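Local atomic coordinates of NIF3-related protein (PDB entry 2GX8), a protein that is of unknown function but belongs to the NIF3 family, binds a pair of zinc ions and carries an additional domain thought to be regulatory. Residues D139-A144 with H357-V362; K239-M244 with V253-Y258; N318-Q323 with D330-G335. One frame throughout, in Å; residues are numbered along the deposited sequence.

Contact 1 lies at the dimetal site: its segment 357-362 supplies His357 and Glu360 to the two zinc ions. Contact 3 is close by, with centres about 15 Å apart and nearest atoms about 4 Å apart, although the two do not touch. The nearest atoms of its Gly335 and a zinc ion are about 9 Å apart, and the next residue, Asp336, hydrogen-bonds His357 of contact 1. Contact 2 sits on the other side of the chain's centre. Its centre is about 40 Å from that of contact 1 and about 43 Å from that of contact 3. Contacts 2 and 3 nevertheless reach the same large branched sheet, through strands 255-260 and 331-335.

Contact 1: D139-A144 with H357-V362; sequences DLLAEA and HNVEKV. With ZN (zinc ion), chain L; ZN (zinc ion), chain M.
Leu141 and Val362 meet at about a right angle, and the longer side chain reaches on to Val359. At CB, Leu141 points neither at segment 357-362 nor away from it; its end makes the approach. With CG anti to the carbonyl carbon (chi1 -69°), the chain swings toward the other segment, and Leu141 CG comes to 4.0 Å from Val362 CG2. Beyond it, Leu141 CD2 meets Val362 CG2 at 3.8 Å and Val359 CG2 at 3.9 Å, and lies 3.4 Å from the backbone Val359 O. Helix 137-145 thus packs on Val359 of the 3-10 segment 357-361 and on Val362 just after it; the 3-10 segment carries part of the dimetal site conserved in the NIF3 family. Glu360 bridges two zinc ions, with OE2 2.2 Å from that of chain M and OE1 2.5 Å from that of chain L. His357 NE2 also binds the chain L zinc, with His93. His92 and Asp131 join Glu360 at the chain M zinc. Asp336 takes a hydrogen bond from His357 ND1, which helps fix the imidazole. Leu140 adds CB against Val362 CG2 and brings CD1 to 3.8 Å from Val362 O. Leu292 of helix 281-292 touches both Leu141 and Val359.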
loop_
_atom_site.group_PDB
_atom_site.type_symbol
_atom_site.label_atom_id
_atom_site.label_comp_id
_atom_site.label_asym_id
_atom_site.label_seq_id
_atom_site.Cartn_x
_atom_site.Cartn_y
_atom_site.Cartn_z
ATOM N N ASP C 139 -0.777 28.843 23.328
ATOM C CA ASP C 139 -0.909 29.545 24.609
ATOM C C ASP C 139 -0.717 31.014 24.366
ATOM O O ASP C 139 -1.502 31.844 24.858
ATOM C CB ASP C 139 0.116 29.063 25.614
ATOM C CG ASP C 139 -0.277 27.746 26.238
ATOM O OD1 ASP C 139 -1.488 27.589 26.521
ATOM O OD2 ASP C 139 0.610 26.881 26.465
ATOM N N LEU C 140 0.326 31.320 23.589
ATOM C CA LEU C 140 0.638 32.692 23.170
ATOM C C LEU C 140 -0.541 33.347 22.456
ATOM O O LEU C 140 -0.790 34.532 22.641
ATOM C CB LEU C 140 1.890 32.725 22.279
ATOM C CG LEU C 140 3.205 32.396 22.994
ATOM C CD1 LEU C 140 4.309 31.989 22.027
ATOM C CD2 LEU C 140 3.646 33.568 23.883
ATOM N N LEU C 141 -1.272 32.580 21.654
ATOM C CA LEU C 141 -2.443 33.120 20.958
ATOM C C LEU C 141 -3.649 33.246 21.887
ATOM O O LEU C 141 -4.441 34.168 21.735
ATOM C CB LEU C 141 -2.814 32.264 19.740
ATOM C CG LEU C 141 -1.895 32.250 18.527
ATOM C CD1 LEU C 141 -2.268 31.047 17.656
ATOM C CD2 LEU C 141 -1.919 33.552 17.730
ATOM N N ALA C 142 -3.814 32.310 22.822
ATOM C CA ALA C 142 -4.897 32.417 23.816
ATOM C C ALA C 142 -4.710 33.645 24.688
ATOM O O ALA C 142 -5.665 34.370 24.902
ATOM C CB ALA C 142 -4.986 31.178 24.673
ATOM N N GLU C 143 -3.495 33.869 25.200
ATOM C CA GLU C 143 -3.192 35.045 26.023
ATOM C C GLU C 143 -3.498 36.284 25.230
ATOM O O GLU C 143 -4.181 37.167 25.704
ATOM C CB GLU C 143 -1.707 35.141 26.369
ATOM C CG GLU C 143 -1.093 34.000 27.188
ATOM C CD GLU C 143 0.473 34.049 27.215
ATOM O OE1 GLU C 143 1.050 35.174 27.107
ATOM O OE2 GLU C 143 1.116 32.958 27.351
ATOM N N ALA C 144 -2.980 36.338 24.003
ATOM C CA ALA C 144 -3.142 37.493 23.118
ATOM C C ALA C 144 -4.611 37.871 22.954
ATOM O O ALA C 144 -4.957 39.054 22.912
ATOM C CB ALA C 144 -2.503 37.206 21.769
ATOM N N HIS C 357 -2.726 32.078 8.704
ATOM C CA HIS C 357 -1.736 31.197 9.294
ATOM C C HIS C 357 -0.598 32.031 9.933
ATOM O O HIS C 357 -0.027 31.656 10.941
ATOM C CB HIS C 357 -1.173 30.333 8.161
ATOM C CG HIS C 357 -0.407 29.127 8.597
ATOM N ND1 HIS C 357 -0.570 27.898 7.990
ATOM C CD2 HIS C 357 0.557 28.958 9.533
ATOM C CE1 HIS C 357 0.260 27.024 8.528
ATOM N NE2 HIS C 357 0.942 27.639 9.484
ATOM N N ASN C 358 -0.309 33.187 9.349
ATOM C CA ASN C 358 0.771 34.028 9.812
ATOM C C ASN C 358 0.609 34.590 11.212
ATOM O O ASN C 358 1.545 35.184 11.705
ATOM C CB ASN C 358 1.025 35.158 8.820
ATOM C CG ASN C 358 2.296 35.925 9.107
ATOM O OD1 ASN C 358 3.403 35.452 8.823
ATOM N ND2 ASN C 358 2.146 37.132 9.638
ATOM N N VAL C 359 -0.542 34.406 11.862
ATOM C CA VAL C 359 -0.690 34.902 13.228
ATOM C C VAL C 359 0.184 34.113 14.215
ATOM O O VAL C 359 0.320 34.493 15.368
ATOM C CB VAL C 359 -2.175 34.973 13.712
ATOM C CG1 VAL C 359 -2.998 35.790 12.741
ATOM C CG2 VAL C 359 -2.780 33.595 13.889
ATOM N N GLU C 360 0.753 33.001 13.758
ATOM C CA GLU C 360 1.695 32.213 14.555
ATOM C C GLU C 360 3.005 32.944 14.772
ATOM O O GLU C 360 3.875 32.472 15.467
ATOM C CB GLU C 360 2.049 30.927 13.848
ATOM C CG GLU C 360 0.962 29.940 13.882
ATOM C CD GLU C 360 1.440 28.620 13.316
ATOM O OE1 GLU C 360 2.159 28.628 12.292
ATOM O OE2 GLU C 360 1.115 27.576 13.915
ATOM N N LYS C 361 3.145 34.091 14.132
ATOM C CA LYS C 361 4.311 34.929 14.267
ATOM C C LYS C 361 4.548 35.326 15.740
ATOM O O LYS C 361 5.639 35.765 16.089
ATOM C CB LYS C 361 4.105 36.168 13.392
ATOM C CG LYS C 361 2.964 37.055 13.884
ATOM C CD LYS C 361 2.853 38.291 13.051
ATOM C CE LYS C 361 1.785 39.253 13.576
ATOM N NZ LYS C 361 0.438 38.970 13.084
ATOM N N VAL C 362 3.532 35.159 16.602
ATOM C CA VAL C 362 3.632 35.530 18.045
ATOM C C VAL C 362 4.671 34.685 18.734
ATOM O O VAL C 362 5.166 34.989 19.798
ATOM C CB VAL C 362 2.316 35.302 18.780
ATOM C CG1 VAL C 362 1.318 36.345 18.377
ATOM C CG2 VAL C 362 1.794 33.875 18.515
HETATM ZN ZN ZN L . 2.311 26.634 10.786
HETATM ZN ZN ZN M . 2.465 25.895 14.026
#

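Contact 2: K239-M244 with V253-Y258; sequences KVIKAM and VAYDVY
Tyr255 presents its ring to two side chains of helix 237-247, Met244 and Ile241. The aromatic contact comes from Met244. Its CE methyl lies over one face of the ring, 3.9 Å from the centroid of Tyr255 and 26° off the ring normal. This is a CH-pi contact. The methyl is displaced toward the rim at the base of the ring, and Met244 CE is 3.6 Å from Tyr255 CG. The sulfur stands farther back and oblique to the ring, with Met244 SD 5.2 Å from the Tyr255 centroid, so the pair also counts as a Met-aromatic contact. The bend at the end of the methionine (chi3 77°) turns CE onto the ring ahead of the sulfur.

Ile241 supplies the aliphatic contacts toward the hydroxyl end of the ring. It crosses the tyrosine at about a right angle and uses both of its branches. Ile241 CG2 approaches obliquely, 3.4 Å from Tyr255 OH and 3.7 Å from Tyr255 CZ. Ile241 CD1 rests beside Tyr255 CE2. Separately, a looser touch joins Met244 CE to Val253 CG1 at 4.4 Å.

No hydrogen bond links the two segments. The polar contacts belong to the surroundings. A bound Tris molecule, probably from the crystallisation liquor, lies about 3 Å from the Tyr255 side chain. Asp256 forms a salt bridge with Lys163 of the third subunit, whose Asn262 hydrogen-bonds Val257 N.

The contact joins helix 237-247 to strand 255-260, which follows it in the chain. With strands 150-168, 194-206 and 221-233 and helix 170-182 they form a ferredoxin-like fold, probably the domain proposed to be regulatory. Strand 255-260 pairs antiparallel with strand 150-168 through Asp256 and Tyr258. Met244 reaches this neighbour too, touching Val166, and it meets Leu180 of the adjacent helix 170-182.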
loop_
_atom_site.group_PDB
_atom_site.type_symbol
_atom_site.label_atom_id
_atom_site.label_comp_id
_atom_site.label_asym_id
_atom_site.label_seq_id
_atom_site.Cartn_x
_atom_site.Cartn_y
_atom_site.Cartn_z
ATOM N N LYS C 239 17.197 10.546 34.202
ATOM C CA LYS C 239 17.686 11.520 35.176
ATOM C C LYS C 239 17.334 11.114 36.615
ATOM O O LYS C 239 18.189 11.153 37.494
ATOM C CB LYS C 239 17.159 12.928 34.838
ATOM C CG LYS C 239 17.342 13.939 35.948
ATOM C CD LYS C 239 17.003 15.361 35.543
ATOM C CE LYS C 239 17.341 16.294 36.699
ATOM N NZ LYS C 239 17.330 17.726 36.312
ATOM N N VAL C 240 16.088 10.705 36.845
ATOM C CA VAL C 240 15.636 10.309 38.181
ATOM C C VAL C 240 16.316 9.031 38.730
ATOM O O VAL C 240 16.664 8.964 39.916
ATOM C CB VAL C 240 14.083 10.213 38.252
ATOM C CG1 VAL C 240 13.635 9.527 39.525
ATOM C CG2 VAL C 240 13.437 11.614 38.117
ATOM N N ILE C 241 16.513 8.034 37.867
ATOM C CA ILE C 241 17.201 6.794 38.247
ATOM C C ILE C 241 18.673 7.095 38.587
ATOM O O ILE C 241 19.209 6.579 39.567
ATOM C CB ILE C 241 17.078 5.675 37.129
ATOM C CG1 ILE C 241 15.614 5.259 36.900
ATOM C CG2 ILE C 241 17.921 4.437 37.430
ATOM C CD1 ILE C 241 14.845 4.959 38.161
ATOM N N LYS C 242 19.316 7.948 37.791
ATOM C CA LYS C 242 20.712 8.292 38.022
ATOM C C LYS C 242 20.927 8.992 39.368
ATOM O O LYS C 242 21.871 8.668 40.095
ATOM C CB LYS C 242 21.266 9.139 36.865
ATOM C CG LYS C 242 22.715 9.589 37.064
ATOM C CD LYS C 242 23.263 10.351 35.885
ATOM C CE LYS C 242 23.561 9.441 34.720
ATOM N NZ LYS C 242 24.364 10.155 33.695
ATOM N N ALA C 243 20.049 9.941 39.693
ATOM C CA ALA C 243 20.111 10.685 40.955
ATOM C C ALA C 243 19.846 9.761 42.138
ATOM O O ALA C 243 20.486 9.852 43.196
ATOM C CB ALA C 243 19.101 11.813 40.946
ATOM N N MET C 244 18.886 8.870 41.942
ATOM C CA MET C 244 18.507 7.888 42.934
ATOM C C MET C 244 19.706 6.983 43.273
ATOM O O MET C 244 20.066 6.830 44.456
ATOM C CB MET C 244 17.387 7.054 42.352
ATOM C CG MET C 244 16.757 6.077 43.286
ATOM S SD MET C 244 15.731 4.939 42.328
ATOM C CE MET C 244 16.958 3.846 41.627
ATOM N N VAL C 253 21.961 -1.592 43.171
ATOM C CA VAL C 253 20.678 -1.098 43.697
ATOM C C VAL C 253 19.432 -1.800 43.132
ATOM O O VAL C 253 19.281 -1.940 41.910
ATOM C CB VAL C 253 20.537 0.429 43.445
ATOM C CG1 VAL C 253 19.229 0.979 44.035
ATOM C CG2 VAL C 253 21.719 1.179 44.019
ATOM N N ALA C 254 18.529 -2.214 44.022
ATOM C CA ALA C 254 17.280 -2.872 43.613
ATOM C C ALA C 254 16.125 -1.896 43.577
ATOM O O ALA C 254 15.747 -1.307 44.591
ATOM C CB ALA C 254 16.941 -4.031 44.534
ATOM N N TYR C 255 15.579 -1.725 42.383
ATOM C CA TYR C 255 14.468 -0.854 42.167
ATOM C C TYR C 255 13.660 -1.463 41.041
ATOM O O TYR C 255 14.183 -2.214 40.213
ATOM C CB TYR C 255 14.928 0.582 41.822
ATOM C CG TYR C 255 15.667 0.716 40.498
ATOM C CD1 TYR C 255 17.044 0.472 40.411
ATOM C CD2 TYR C 255 14.999 1.099 39.341
ATOM C CE1 TYR C 255 17.717 0.589 39.202
ATOM C CE2 TYR C 255 15.671 1.213 38.122
ATOM C CZ TYR C 255 17.023 0.953 38.066
ATOM O OH TYR C 255 17.695 1.078 36.873
ATOM N N ASP C 256 12.384 -1.104 41.021
ATOM C CA ASP C 256 11.434 -1.598 40.056
ATOM C C ASP C 256 10.814 -0.407 39.390
ATOM O O ASP C 256 10.694 0.637 39.996
ATOM C CB ASP C 256 10.329 -2.385 40.774
ATOM C CG ASP C 256 10.859 -3.586 41.552
ATOM O OD1 ASP C 256 11.791 -4.267 41.072
ATOM O OD2 ASP C 256 10.340 -3.871 42.648
ATOM N N VAL C 257 10.452 -0.548 38.126
ATOM C CA VAL C 257 9.736 0.505 37.422
ATOM C C VAL C 257 8.473 -0.169 36.904
ATOM O O VAL C 257 8.539 -1.074 36.088
ATOM C CB VAL C 257 10.561 1.109 36.263
ATOM C CG1 VAL C 257 9.773 2.162 35.580
ATOM C CG2 VAL C 257 11.835 1.711 36.774
ATOM N N TYR C 258 7.327 0.249 37.411
ATOM C CA TYR C 258 6.071 -0.329 37.035
ATOM C C TYR C 258 5.422 0.594 36.046
ATOM O O TYR C 258 5.424 1.805 36.256
ATOM C CB TYR C 258 5.127 -0.362 38.244
ATOM C CG TYR C 258 5.495 -1.291 39.350
ATOM C CD1 TYR C 258 6.453 -0.949 40.273
ATOM C CD2 TYR C 258 4.828 -2.489 39.511
ATOM C CE1 TYR C 258 6.784 -1.810 41.305
ATOM C CE2 TYR C 258 5.138 -3.336 40.518
ATOM C CZ TYR C 258 6.120 -2.995 41.414
ATOM O OH TYR C 258 6.426 -3.839 42.419
#

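Contact 3: N318-Q323 with D330-G335; sequences NKYINQ and DVYVTG
Tyr332 extends its ring from strand 331-335 to the start of helix 321-326, where Tyr320 and Ile321 receive it. The Ile321 CG2 methyl comes to the edge of the ring, near its plane, 3.9 Å from Tyr332 CE1. The two side chains cross at about a right angle. The phenol end reaches farther, and Tyr332 OH lies 3.5 Å from Tyr320 CB. That oxygen is also at the edge of the Tyr320 ring, near its plane. Tyr332 has CG anti to the backbone N (chi1 180°), which carries the ring away from the strand and toward the start of helix 321-326.

Around this first shell, Thr334 CG2 of the same strand lies over one face of the Tyr332 ring, 3.6 Å above its plane and displaced toward the rim. The Tyr332 hydroxyl hydrogen-bonds Gly317 O, just before segment 318-323. Tyr320 holds the N-cap position of helix 321-326. Two residues earlier, Asn318 ND2 is hydrogen-bonded to Asp316 OD2 and to Asp336 O, while its OD1 accepts from Tyr338 N. Asn318 thereby ties the turn before the helix to the chain leaving the strand. Val341 of helix 339-348 touches both Asn318 and Ile321.

These pieces belong to a beta-alpha-beta unit made of strand 306-313, helix 321-326 and strand 331-335. The two strands run parallel, and Tyr332 also packs on Ala311 and Leu313 of the first. Between the two segments themselves the contact is mainly apolar, with no hydrogen bond. The buried hydroxyl of Tyr332 is satisfied by the Gly317 carbonyl, so the ring can cross an apolar interface and still place its polar end against a hydrogen-bonding partner.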
loop_
_atom_site.group_PDB
_atom_site.type_symbol
_atom_site.label_atom_id
_atom_site.label_comp_id
_atom_site.label_asym_id
_atom_site.label_seq_id
_atom_site.Cartn_x
_atom_site.Cartn_y
_atom_site.Cartn_z
ATOM N N ASN C 318 -7.973 23.146 9.853
ATOM C CA ASN C 318 -9.094 22.573 9.135
ATOM C C ASN C 318 -9.557 21.235 9.703
ATOM O O ASN C 318 -10.742 20.922 9.708
ATOM C CB ASN C 318 -8.633 22.293 7.722
ATOM C CG ASN C 318 -8.577 23.539 6.871
ATOM O OD1 ASN C 318 -9.600 24.163 6.602
ATOM N ND2 ASN C 318 -7.386 23.874 6.388
ATOM N N LYS C 319 -8.607 20.439 10.176
ATOM C CA LYS C 319 -8.908 19.115 10.698
ATOM C C LYS C 319 -9.573 19.051 12.084
ATOM O O LYS C 319 -10.032 17.986 12.492
ATOM C CB LYS C 319 -7.642 18.241 10.661
ATOM C CG LYS C 319 -7.238 17.846 9.251
ATOM C CD LYS C 319 -6.281 16.645 9.256
ATOM C CE LYS C 319 -6.160 16.033 7.840
ATOM N NZ LYS C 319 -5.383 14.715 7.829
ATOM N N TYR C 320 -9.658 20.184 12.777
ATOM C CA TYR C 320 -10.190 20.203 14.142
ATOM C C TYR C 320 -11.491 20.922 14.356
ATOM O O TYR C 320 -11.815 21.289 15.478
ATOM C CB TYR C 320 -9.130 20.712 15.085
ATOM C CG TYR C 320 -7.900 19.857 14.930
ATOM C CD1 TYR C 320 -6.814 20.306 14.210
ATOM C CD2 TYR C 320 -7.877 18.560 15.427
ATOM C CE1 TYR C 320 -5.671 19.476 14.022
ATOM C CE2 TYR C 320 -6.775 17.730 15.255
ATOM C CZ TYR C 320 -5.671 18.193 14.552
ATOM O OH TYR C 320 -4.566 17.358 14.379
ATOM N N ILE C 321 -12.265 21.100 13.298
ATOM C CA ILE C 321 -13.550 21.740 13.455
ATOM C C ILE C 321 -14.538 20.886 14.281
ATOM O O ILE C 321 -15.380 21.446 14.981
ATOM C CB ILE C 321 -14.162 22.193 12.091
ATOM C CG1 ILE C 321 -14.539 20.994 11.238
ATOM C CG2 ILE C 321 -13.167 23.101 11.341
ATOM C CD1 ILE C 321 -15.452 21.317 10.080
ATOM N N ASN C 322 -14.438 19.558 14.213
ATOM C CA ASN C 322 -15.357 18.693 14.937
ATOM C C ASN C 322 -15.059 18.701 16.403
ATOM O O ASN C 322 -15.975 18.695 17.227
ATOM C CB ASN C 322 -15.359 17.273 14.378
ATOM C CG ASN C 322 -16.169 17.172 13.107
ATOM O OD1 ASN C 322 -15.631 17.311 12.016
ATOM N ND2 ASN C 322 -17.490 17.036 13.245
ATOM N N GLN C 323 -13.770 18.750 16.707
ATOM C CA GLN C 323 -13.293 18.818 18.074
ATOM C C GLN C 323 -13.738 20.126 18.694
ATOM O O GLN C 323 -14.356 20.143 19.746
ATOM C CB GLN C 323 -11.762 18.654 18.090
ATOM C CG GLN C 323 -11.138 18.418 19.463
ATOM C CD GLN C 323 -11.595 17.130 20.231
ATOM O OE1 GLN C 323 -12.380 16.302 19.742
ATOM N NE2 GLN C 323 -11.095 16.987 21.453
ATOM N N ASP C 330 -18.015 28.409 20.387
ATOM C CA ASP C 330 -19.018 29.251 19.744
ATOM C C ASP C 330 -18.395 29.761 18.457
ATOM O O ASP C 330 -19.110 30.044 17.485
ATOM C CB ASP C 330 -19.366 30.451 20.628
ATOM C CG ASP C 330 -20.225 30.079 21.815
ATOM O OD1 ASP C 330 -21.188 29.291 21.641
ATOM O OD2 ASP C 330 -19.962 30.603 22.924
ATOM N N VAL C 331 -17.064 29.870 18.474
ATOM C CA VAL C 331 -16.279 30.377 17.370
ATOM C C VAL C 331 -14.911 29.688 17.368
ATOM O O VAL C 331 -14.382 29.350 18.417
ATOM C CB VAL C 331 -16.072 31.910 17.487
ATOM C CG1 VAL C 331 -15.295 32.233 18.705
ATOM C CG2 VAL C 331 -15.347 32.480 16.258
ATOM N N TYR C 332 -14.330 29.512 16.194
ATOM C CA TYR C 332 -13.026 28.861 16.068
ATOM C C TYR C 332 -12.056 29.757 15.287
ATOM O O TYR C 332 -12.323 30.114 14.163
ATOM C CB TYR C 332 -13.223 27.479 15.425
ATOM C CG TYR C 332 -11.980 26.602 15.189
ATOM C CD1 TYR C 332 -11.913 25.779 14.067
ATOM C CD2 TYR C 332 -10.886 26.591 16.080
ATOM C CE1 TYR C 332 -10.799 24.943 13.828
ATOM C CE2 TYR C 332 -9.728 25.746 15.831
ATOM C CZ TYR C 332 -9.713 24.941 14.700
ATOM O OH TYR C 332 -8.636 24.092 14.399
ATOM N N VAL C 333 -10.924 30.104 15.888
ATOM C CA VAL C 333 -9.934 30.968 15.256
ATOM C C VAL C 333 -8.764 30.147 14.757
ATOM O O VAL C 333 -7.962 29.705 15.560
ATOM C CB VAL C 333 -9.355 31.989 16.261
ATOM C CG1 VAL C 333 -8.297 32.849 15.594
ATOM C CG2 VAL C 333 -10.442 32.839 16.832
ATOM N N THR C 334 -8.637 29.991 13.437
ATOM C CA THR C 334 -7.566 29.186 12.841
ATOM C C THR C 334 -7.242 29.659 11.420
ATOM O O THR C 334 -8.038 30.381 10.821
ATOM C CB THR C 334 -7.987 27.690 12.840
ATOM O OG1 THR C 334 -6.868 26.838 12.528
ATOM C CG2 THR C 334 -9.167 27.450 11.895
ATOM N N GLY C 335 -6.103 29.247 10.861
ATOM C CA GLY C 335 -5.728 29.652 9.515
ATOM C C GLY C 335 -6.044 28.641 8.430
ATOM O O GLY C 335 -6.453 27.507 8.699
#